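Local coordinates for protein 223aa long hypothetical arylmalonate decarboxylase (PDB 2DGD) that probably catalyses decarboxylation of arylmalonate-like substrates, although its true substrate is not established, at residues E96-Y100 and W128-F134; A174-T180 and M197-N203; T41-P46 and T75-H81. All blocks are in the same frame, centred on the assembly; numbering follows the deposited sequence.

Overall arrangement
Interaction 2 is the most deeply buried of the three: parallel strands 174-177 and 199-201 of the four-stranded sheet are joined by backbone hydrogen bonds. Interaction 1 lies against the same sheet, one layer out, where helices 95-105 and 119-130 meet through aromatic and apolar side chains, with no hydrogen bond between its segments; V99 and W129 both touch Y176 of interaction 2. Interaction 3 belongs to the other sheet, joining loops that follow strands 31-38 and 69-72. It is partly exposed and depends on a carboxylate gripped by several N-H groups and on proline-aromatic contacts. Its centre is about 17 Å from that of interaction 1, yet H79 reaches W128.

Interaction 1 of 3, residues E96-Y100 and W128-F134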
loop_
_atom_site.group_PDB
_atom_site.type_symbol
_atom_site.label_atom_id
_atom_site.label_comp_id
_atom_site.label_asym_id
_atom_site.label_seq_id
_atom_site.Cartn_x
_atom_site.Cartn_y
_atom_site.Cartn_z
ATOM N N GLU A 96 35.814 4.039 -13.433
ATOM C CA GLU A 96 36.154 5.071 -14.408
ATOM C C GLU A 96 35.958 4.576 -15.846
ATOM O O GLU A 96 35.449 5.300 -16.698
ATOM C CB GLU A 96 37.598 5.530 -14.191
ATOM C CG GLU A 96 38.029 6.667 -15.094
ATOM C CD GLU A 96 38.982 7.627 -14.401
ATOM O OE1 GLU A 96 38.540 8.369 -13.487
ATOM O OE2 GLU A 96 40.176 7.637 -14.774
ATOM N N GLU A 97 36.360 3.338 -16.110
ATOM C CA GLU A 97 36.209 2.757 -17.436
ATOM C C GLU A 97 34.744 2.431 -17.721
ATOM O O GLU A 97 34.314 2.429 -18.872
ATOM C CB GLU A 97 37.055 1.488 -17.556
ATOM C CG GLU A 97 38.553 1.721 -17.412
ATOM C CD GLU A 97 39.391 0.475 -17.735
ATOM O OE1 GLU A 97 40.642 0.569 -17.646
ATOM O OE2 GLU A 97 38.808 -0.589 -18.078
ATOM N N SER A 98 33.984 2.148 -16.668
ATOM C CA SER A 98 32.563 1.832 -16.797
ATOM C C SER A 98 31.838 3.085 -17.264
ATOM O O SER A 98 30.950 3.025 -18.115
ATOM C CB SER A 98 31.990 1.388 -15.450
ATOM O OG SER A 98 32.671 0.255 -14.951
ATOM N N VAL A 99 32.224 4.221 -16.691
ATOM C CA VAL A 99 31.635 5.501 -17.048
ATOM C C VAL A 99 31.830 5.741 -18.535
ATOM O O VAL A 99 30.910 6.147 -19.237
ATOM C CB VAL A 99 32.305 6.655 -16.282
ATOM C CG1 VAL A 99 31.773 7.985 -16.780
ATOM C CG2 VAL A 99 32.054 6.505 -14.794
ATOM N N TYR A 100 33.043 5.481 -19.010
ATOM C CA TYR A 100 33.364 5.679 -20.410
ATOM C C TYR A 100 32.478 4.831 -21.313
ATOM O O TYR A 100 31.894 5.338 -22.266
ATOM C CB TYR A 100 34.830 5.349 -20.669
ATOM C CG TYR A 100 35.233 5.581 -22.101
ATOM C CD1 TYR A 100 35.414 6.868 -22.592
ATOM C CD2 TYR A 100 35.377 4.507 -22.985
ATOM C CE1 TYR A 100 35.725 7.085 -23.926
ATOM C CE2 TYR A 100 35.685 4.714 -24.317
ATOM C CZ TYR A 100 35.855 6.003 -24.782
ATOM O OH TYR A 100 36.147 6.214 -26.107
ATOM N N TRP A 128 41.273 14.837 -18.463
ATOM C CA TRP A 128 41.266 13.399 -18.632
ATOM C C TRP A 128 40.101 12.932 -19.497
ATOM O O TRP A 128 40.245 12.013 -20.295
ATOM C CB TRP A 128 41.232 12.729 -17.256
ATOM C CG TRP A 128 41.108 11.256 -17.304
ATOM C CD1 TRP A 128 39.961 10.529 -17.184
ATOM C CD2 TRP A 128 42.162 10.317 -17.506
ATOM N NE1 TRP A 128 40.234 9.191 -17.297
ATOM C CE2 TRP A 128 41.578 9.029 -17.495
ATOM C CE3 TRP A 128 43.543 10.435 -17.696
ATOM C CZ2 TRP A 128 42.332 7.859 -17.668
ATOM C CZ3 TRP A 128 44.296 9.269 -17.868
ATOM C CH2 TRP A 128 43.686 7.999 -17.852
ATOM N N TRP A 129 38.956 13.577 -19.357
ATOM C CA TRP A 129 37.801 13.188 -20.139
ATOM C C TRP A 129 37.787 13.767 -21.543
ATOM O O TRP A 129 37.236 13.171 -22.471
ATOM C CB TRP A 129 36.521 13.551 -19.383
ATOM C CG TRP A 129 36.306 12.603 -18.253
ATOM C CD1 TRP A 129 36.712 12.759 -16.956
ATOM C CD2 TRP A 129 35.807 11.264 -18.361
ATOM N NE1 TRP A 129 36.510 11.593 -16.255
ATOM C CE2 TRP A 129 35.956 10.659 -17.092
ATOM C CE3 TRP A 129 35.254 10.513 -19.413
ATOM C CZ2 TRP A 129 35.577 9.336 -16.845
ATOM C CZ3 TRP A 129 34.876 9.197 -19.168
ATOM C CH2 TRP A 129 35.041 8.623 -17.890
ATOM N N ARG A 130 38.402 14.929 -21.700
ATOM C CA ARG A 130 38.464 15.574 -22.997
ATOM C C ARG A 130 39.343 14.737 -23.922
ATOM O O ARG A 130 39.005 14.520 -25.083
ATOM C CB ARG A 130 39.035 16.976 -22.828
ATOM C CG ARG A 130 39.167 17.773 -24.097
ATOM C CD ARG A 130 39.666 19.164 -23.761
ATOM N NE ARG A 130 38.640 19.978 -23.107
ATOM C CZ ARG A 130 38.849 20.749 -22.039
ATOM N NH1 ARG A 130 40.056 20.813 -21.478
ATOM N NH2 ARG A 130 37.853 21.480 -21.544
ATOM N N ASN A 131 40.463 14.249 -23.396
ATOM C CA ASN A 131 41.380 13.430 -24.183
ATOM C C ASN A 131 40.750 12.105 -24.571
ATOM O O ASN A 131 41.251 11.408 -25.447
ATOM C CB ASN A 131 42.678 13.171 -23.413
ATOM C CG ASN A 131 43.530 14.425 -23.254
ATOM O OD1 ASN A 131 44.599 14.388 -22.638
ATOM N ND2 ASN A 131 43.063 15.543 -23.810
ATOM N N LYS A 132 39.656 11.753 -23.904
ATOM C CA LYS A 132 38.954 10.513 -24.203
ATOM C C LYS A 132 37.946 10.761 -25.318
ATOM O O LYS A 132 37.222 9.857 -25.717
ATOM C CB LYS A 132 38.228 9.983 -22.968
ATOM C CG LYS A 132 39.134 9.430 -21.895
ATOM C CD LYS A 132 38.328 8.699 -20.826
ATOM C CE LYS A 132 39.227 8.128 -19.735
ATOM N NZ LYS A 132 38.468 7.350 -18.694
ATOM N N GLY A 133 37.891 11.994 -25.809
ATOM C CA GLY A 133 36.977 12.304 -26.891
ATOM C C GLY A 133 35.669 12.979 -26.524
ATOM O O GLY A 133 34.657 12.775 -27.205
ATOM N N PHE A 134 35.666 13.778 -25.461
ATOM C CA PHE A 134 34.443 14.466 -25.069
ATOM C C PHE A 134 34.628 15.972 -25.090
ATOM O O PHE A 134 35.704 16.479 -24.753
ATOM C CB PHE A 134 33.996 14.058 -23.657
ATOM C CG PHE A 134 33.607 12.616 -23.525
ATOM C CD1 PHE A 134 34.528 11.673 -23.081
ATOM C CD2 PHE A 134 32.322 12.198 -23.848
ATOM C CE1 PHE A 134 34.175 10.340 -22.962
ATOM C CE2 PHE A 134 31.960 10.865 -23.731
ATOM C CZ PHE A 134 32.887 9.934 -23.288
#
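W128 brings its indole up to the carboxylate of E96, in the first turn of helix 95-105. The N-H side of the indole faces the carboxylate, but the N-H points poorly at it and no hydrogen bond forms. The position of this carboxylate is somewhat doubtful, since it is crowded by H79, whose ring also meets that of W128. W129 packs more broadly. Its CG stands anti to its own carbonyl carbon (chi1 -74°), which carries the six-membered ring edge-on to the helix backbone: CH2 lies 3.6 Å from E96 O, near the ring plane, and 3.5 Å from V99 CG1. On the same ring CZ3 meets Y100 CB at 4.1 Å, while the indole N-H turns elsewhere, to a hydrogen bond with E125. K132, extended beyond CG, passes obliquely by the Y100 ring, its CD 3.9 Å from Y100 CD1. The end of this lysine, crowded against W128 in the model, is doubtfully placed near E96 and makes no salt bridge with it. The backbone turns at G133, where positive phi would jam a side chain against the preceding carbonyl; a G133 N to R130 O bond and a weak F134 N to W129 O bond fit a Schellman motif. The turn leaves K132 O at the edge of the Y100 ring and delivers F134, whose CE1 touches Y100 CD1 at 3.7 Å. These two rings meet rim to rim with planes 85° apart, neither lying over the other. With V99 and W129 both resting on Y176 of strand 174-177, the contact is a helix-helix seam on one side of a parallel sheet, as in layered alpha/beta folds of the Rossmann-like kind.

Interaction 2 of 3, residues A174-T180 and M197-N203; sequences AVYIACT and MPVVSEN
A beta-alpha-beta unit, strand 174-177, helix 187-195 and strand 199-201, brings V175, Y176 and I177 beside V199, V200 and S201 in parallel register. V175 N donates to P198 O at 3.0 Å, V200 N returns to V175 O at 2.8 Å, and I177 N reaches V200 O at 2.9 Å. E202 N then meets I177 O at 3.2 Å, extending the pairing into the first turn of helix 202-214. V175, I177, V199 and S201 share one face of the sheet, where I177 and V199 pack on the crossover helix 187-195; Y176 and V200 point to the other, covered by helix 95-105. S201 is the N-cap of helix 202-214, its OG bonded to A204 N. Beyond it E202, extended with CG anti to the backbone N (chi1 -162°), reaches the loop that follows strand 174-177. Its OE2 accepts C179 N at 2.7 Å on the anti side, somewhat out of the carboxylate plane, with Y176 OH 3.1 Å from the same OE2. An alanine in place of E202 would take away this acceptor and is likely to leave C179 N without its mate and the loop less firmly placed. C179 lies just past the carboxyl end of strand 174-177, a place consistent with that of an active-site cysteine in relatives of the aspartate/glutamate racemase clan. Next to it, N203 ND2 donates to T180 O at 3.1 Å from above the carbonyl plane, and also bonds D22.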
loop_
_atom_site.group_PDB
_atom_site.type_symbol
_atom_site.label_atom_id
_atom_site.label_comp_id
_atom_site.label_asym_id
_atom_site.label_seq_id
_atom_site.Cartn_x
_atom_site.Cartn_y
_atom_site.Cartn_z
ATOM N N ALA A 174 25.000 14.828 -21.388
ATOM C CA ALA A 174 24.915 14.113 -20.127
ATOM C C ALA A 174 25.820 14.771 -19.108
ATOM O O ALA A 174 26.701 15.553 -19.463
ATOM C CB ALA A 174 25.333 12.659 -20.324
ATOM N N VAL A 175 25.590 14.445 -17.842
ATOM C CA VAL A 175 26.385 14.959 -16.740
ATOM C C VAL A 175 27.118 13.783 -16.110
ATOM O O VAL A 175 26.591 12.666 -16.045
ATOM C CB VAL A 175 25.500 15.604 -15.655
ATOM C CG1 VAL A 175 26.320 15.870 -14.410
ATOM C CG2 VAL A 175 24.879 16.893 -16.170
ATOM N N TYR A 176 28.337 14.031 -15.652
ATOM C CA TYR A 176 29.118 12.988 -15.005
ATOM C C TYR A 176 29.572 13.502 -13.653
ATOM O O TYR A 176 30.115 14.599 -13.561
ATOM C CB TYR A 176 30.338 12.616 -15.857
ATOM C CG TYR A 176 31.387 11.804 -15.114
ATOM C CD1 TYR A 176 31.078 10.566 -14.548
ATOM C CD2 TYR A 176 32.686 12.284 -14.965
ATOM C CE1 TYR A 176 32.038 9.829 -13.848
ATOM C CE2 TYR A 176 33.652 11.555 -14.271
ATOM C CZ TYR A 176 33.321 10.330 -13.713
ATOM O OH TYR A 176 34.275 9.618 -13.012
ATOM N N ILE A 177 29.337 12.720 -12.603
ATOM C CA ILE A 177 29.754 13.109 -11.260
ATOM C C ILE A 177 30.844 12.149 -10.805
ATOM O O ILE A 177 30.577 10.975 -10.542
ATOM C CB ILE A 177 28.566 13.072 -10.276
ATOM C CG1 ILE A 177 27.476 14.025 -10.758
ATOM C CG2 ILE A 177 29.011 13.500 -8.896
ATOM C CD1 ILE A 177 26.201 13.959 -9.950
ATOM N N ALA A 178 32.069 12.656 -10.709
ATOM C CA ALA A 178 33.227 11.850 -10.324
ATOM C C ALA A 178 33.374 11.514 -8.840
ATOM O O ALA A 178 32.800 12.173 -7.980
ATOM C CB ALA A 178 34.497 12.525 -10.820
ATOM N N CYS A 179 34.161 10.474 -8.580
ATOM C CA CYS A 179 34.486 9.959 -7.245
ATOM C C CYS A 179 33.438 9.037 -6.629
ATOM O O CYS A 179 32.257 9.383 -6.525
ATOM C CB CYS A 179 34.804 11.093 -6.259
ATOM S SG CYS A 179 35.940 10.566 -4.927
ATOM N N THR A 180 33.898 7.859 -6.212
ATOM C CA THR A 180 33.036 6.857 -5.613
ATOM C C THR A 180 32.760 7.121 -4.147
ATOM O O THR A 180 31.960 6.414 -3.538
ATOM C CB THR A 180 33.644 5.455 -5.738
ATOM O OG1 THR A 180 34.896 5.415 -5.042
ATOM C CG2 THR A 180 33.853 5.096 -7.192
HETATM N N MSE A 197 18.169 14.303 -18.947
HETATM C CA MSE A 197 19.332 13.795 -19.667
HETATM C C MSE A 197 20.027 12.825 -18.732
HETATM O O MSE A 197 19.856 12.893 -17.517
HETATM C CB MSE A 197 20.291 14.926 -20.034
HETATM C CG MSE A 197 20.879 15.656 -18.834
HETATM SE SE MSE A 197 22.314 16.868 -19.286
HETATM C CE MSE A 197 21.213 18.398 -19.810
ATOM N N PRO A 198 20.816 11.899 -19.279
ATOM C CA PRO A 198 21.481 10.971 -18.365
ATOM C C PRO A 198 22.459 11.673 -17.419
ATOM O O PRO A 198 23.231 12.540 -17.825
ATOM C CB PRO A 198 22.166 9.984 -19.312
ATOM C CG PRO A 198 22.397 10.788 -20.544
ATOM C CD PRO A 198 21.127 11.580 -20.680
ATOM N N VAL A 199 22.386 11.316 -16.143
ATOM C CA VAL A 199 23.274 11.871 -15.135
ATOM C C VAL A 199 24.001 10.651 -14.595
ATOM O O VAL A 199 23.421 9.863 -13.851
ATOM C CB VAL A 199 22.481 12.566 -14.014
ATOM C CG1 VAL A 199 23.432 13.089 -12.947
ATOM C CG2 VAL A 199 21.669 13.709 -14.596
ATOM N N VAL A 200 25.264 10.498 -14.985
ATOM C CA VAL A 200 26.061 9.335 -14.595
ATOM C C VAL A 200 27.047 9.535 -13.450
ATOM O O VAL A 200 27.981 10.333 -13.549
ATOM C CB VAL A 200 26.855 8.800 -15.810
ATOM C CG1 VAL A 200 27.661 7.572 -15.419
ATOM C CG2 VAL A 200 25.908 8.479 -16.944
ATOM N N SER A 201 26.846 8.800 -12.365
ATOM C CA SER A 201 27.755 8.891 -11.229
ATOM C C SER A 201 28.689 7.707 -11.350
ATOM O O SER A 201 28.350 6.698 -11.967
ATOM C CB SER A 201 27.004 8.797 -9.910
ATOM O OG SER A 201 26.598 7.467 -9.679
ATOM N N GLU A 202 29.862 7.821 -10.750
ATOM C CA GLU A 202 30.840 6.754 -10.842
ATOM C C GLU A 202 30.328 5.452 -10.235
ATOM O O GLU A 202 30.569 4.369 -10.784
ATOM C CB GLU A 202 32.144 7.202 -10.181
ATOM C CG GLU A 202 33.340 6.374 -10.578
ATOM C CD GLU A 202 34.645 7.120 -10.407
ATOM O OE1 GLU A 202 35.709 6.467 -10.468
ATOM O OE2 GLU A 202 34.608 8.358 -10.224
ATOM N N ASN A 203 29.603 5.548 -9.123
ATOM C CA ASN A 203 29.083 4.351 -8.486
ATOM C C ASN A 203 28.022 3.670 -9.335
ATOM O O ASN A 203 28.029 2.450 -9.469
ATOM C CB ASN A 203 28.535 4.667 -7.093
ATOM C CG ASN A 203 29.631 5.019 -6.106
ATOM O OD1 ASN A 203 30.760 4.547 -6.228
ATOM N ND2 ASN A 203 29.301 5.840 -5.116
#

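Interaction 3 of 3, residues T41-P46 and T75-H81; sequences TKGCEP and TYGTHKH
A histidine-carboxylate hydrogen bond between H81 and E45 ties together two loops at the carboxyl ends of parallel strands 31-38 and 69-72, the usual site of functional loops in Rossmann-like alpha/beta folds. H81 ND1 gives E45 OE1 an almost straight bond of 3.0 Å, in the plane of the imidazole and on the anti lone pair of the oxygen. The same OE1 takes K80 N at 2.7 Å from above the carboxylate plane, and H81 N adds a weak third bond. E45 can present its carboxylate here because its chain bends at chi2 (80°), folding the end back over G77. Three N-H groups thus grip one oxygen just before helix 82-88, for which H81 is the N-cap residue. The backbones are linked as well: G77 N donates to C44 O at 3.3 Å, and the positive phi of G77 favours glycine at this turn. The Y76 ring lies between two parts of the other loop, with T41 CG2 4.1 Å from its centroid on one face, off-centre, and P46 CD 4.2 Å from it on the opposite face. F52 of helix 49-63 also meets this tyrosine and touches P46. The proline serves a second ring too, its CG resting squarely over the H81 imidazole, 4.0 Å from the centroid and 11° off the normal.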
loop_
_atom_site.group_PDB
_atom_site.type_symbol
_atom_site.label_atom_id
_atom_site.label_comp_id
_atom_site.label_asym_id
_atom_site.label_seq_id
_atom_site.Cartn_x
_atom_site.Cartn_y
_atom_site.Cartn_z
ATOM N N THR A 41 46.367 6.251 0.661
ATOM C CA THR A 41 47.648 6.637 0.075
ATOM C C THR A 41 47.873 8.127 -0.168
ATOM O O THR A 41 46.925 8.905 -0.321
ATOM C CB THR A 41 47.869 5.900 -1.251
ATOM O OG1 THR A 41 46.713 6.065 -2.081
ATOM C CG2 THR A 41 48.113 4.418 -1.001
ATOM N N LYS A 42 49.150 8.502 -0.216
ATOM C CA LYS A 42 49.554 9.886 -0.431
ATOM C C LYS A 42 49.162 10.407 -1.813
ATOM O O LYS A 42 48.290 11.272 -1.934
ATOM C CB LYS A 42 51.070 10.027 -0.241
ATOM C CG LYS A 42 51.599 11.441 -0.473
ATOM C CD LYS A 42 50.921 12.446 0.457
ATOM C CE LYS A 42 51.375 13.875 0.177
ATOM N NZ LYS A 42 50.972 14.348 -1.180
ATOM N N GLY A 43 49.806 9.877 -2.849
ATOM C CA GLY A 43 49.515 10.322 -4.200
ATOM C C GLY A 43 48.248 9.743 -4.795
ATOM O O GLY A 43 47.420 9.171 -4.086
ATOM N N CYS A 44 48.093 9.905 -6.106
ATOM C CA CYS A 44 46.930 9.385 -6.811
ATOM C C CYS A 44 47.393 8.270 -7.751
ATOM O O CYS A 44 46.628 7.766 -8.571
ATOM C CB CYS A 44 46.246 10.502 -7.599
ATOM S SG CYS A 44 44.453 10.284 -7.758
ATOM N N GLU A 45 48.660 7.891 -7.608
ATOM C CA GLU A 45 49.264 6.834 -8.405
ATOM C C GLU A 45 50.371 6.219 -7.553
ATOM O O GLU A 45 51.052 6.920 -6.811
ATOM C CB GLU A 45 49.850 7.407 -9.691
ATOM C CG GLU A 45 49.828 6.431 -10.848
ATOM C CD GLU A 45 48.464 6.338 -11.510
ATOM O OE1 GLU A 45 48.154 5.274 -12.081
ATOM O OE2 GLU A 45 47.710 7.333 -11.475
ATOM N N PRO A 46 50.565 4.896 -7.646
ATOM C CA PRO A 46 51.597 4.207 -6.866
ATOM C C PRO A 46 53.036 4.470 -7.313
ATOM O O PRO A 46 53.361 4.341 -8.496
ATOM C CB PRO A 46 51.211 2.741 -7.021
ATOM C CG PRO A 46 50.679 2.701 -8.407
ATOM C CD PRO A 46 49.800 3.932 -8.457
ATOM N N THR A 75 40.437 5.437 -7.332
ATOM C CA THR A 75 40.853 6.131 -8.542
ATOM C C THR A 75 42.351 5.909 -8.601
ATOM O O THR A 75 42.965 5.944 -9.667
ATOM C CB THR A 75 40.551 7.645 -8.467
ATOM O OG1 THR A 75 39.151 7.841 -8.226
ATOM C CG2 THR A 75 40.924 8.331 -9.776
ATOM N N TYR A 76 42.914 5.656 -7.425
ATOM C CA TYR A 76 44.336 5.418 -7.257
ATOM C C TYR A 76 44.832 4.287 -8.151
ATOM O O TYR A 76 44.318 3.173 -8.103
ATOM C CB TYR A 76 44.610 5.107 -5.783
ATOM C CG TYR A 76 46.046 4.793 -5.438
ATOM C CD1 TYR A 76 46.526 3.489 -5.495
ATOM C CD2 TYR A 76 46.913 5.797 -5.003
ATOM C CE1 TYR A 76 47.836 3.186 -5.116
ATOM C CE2 TYR A 76 48.225 5.510 -4.622
ATOM C CZ TYR A 76 48.679 4.202 -4.677
ATOM O OH TYR A 76 49.963 3.907 -4.277
ATOM N N GLY A 77 45.824 4.595 -8.981
ATOM C CA GLY A 77 46.401 3.603 -9.869
ATOM C C GLY A 77 45.612 3.282 -11.124
ATOM O O GLY A 77 46.057 2.480 -11.941
ATOM N N THR A 78 44.457 3.911 -11.302
ATOM C CA THR A 78 43.635 3.631 -12.469
ATOM C C THR A 78 44.036 4.393 -13.729
ATOM O O THR A 78 43.804 3.924 -14.845
ATOM C CB THR A 78 42.145 3.902 -12.172
ATOM O OG1 THR A 78 41.961 5.279 -11.823
ATOM C CG2 THR A 78 41.670 3.025 -11.028
ATOM N N HIS A 79 44.648 5.558 -13.560
ATOM C CA HIS A 79 45.054 6.362 -14.709
ATOM C C HIS A 79 46.310 5.851 -15.416
ATOM O O HIS A 79 46.339 5.768 -16.643
ATOM C CB HIS A 79 45.250 7.819 -14.285
ATOM C CG HIS A 79 43.968 8.566 -14.078
ATOM N ND1 HIS A 79 42.977 8.128 -13.228
ATOM C CD2 HIS A 79 43.523 9.733 -14.599
ATOM C CE1 HIS A 79 41.976 8.992 -13.234
ATOM N NE2 HIS A 79 42.283 9.975 -14.060
ATOM N N LYS A 80 47.341 5.501 -14.653
ATOM C CA LYS A 80 48.584 5.010 -15.246
ATOM C C LYS A 80 48.889 3.532 -15.049
ATOM O O LYS A 80 49.732 2.984 -15.745
ATOM C CB LYS A 80 49.778 5.827 -14.738
ATOM C CG LYS A 80 50.219 6.957 -15.666
ATOM C CD LYS A 80 49.307 8.166 -15.595
ATOM C CE LYS A 80 49.517 8.926 -14.296
ATOM N NZ LYS A 80 50.922 9.430 -14.172
ATOM N N HIS A 81 48.215 2.876 -14.112
ATOM C CA HIS A 81 48.483 1.457 -13.877
ATOM C C HIS A 81 47.280 0.520 -13.974
ATOM O O HIS A 81 47.263 -0.545 -13.357
ATOM C CB HIS A 81 49.161 1.282 -12.520
ATOM C CG HIS A 81 50.445 2.040 -12.391
ATOM N ND1 HIS A 81 50.488 3.412 -12.260
ATOM C CD2 HIS A 81 51.732 1.623 -12.408
ATOM C CE1 HIS A 81 51.747 3.806 -12.202
ATOM N NE2 HIS A 81 52.523 2.740 -12.290
#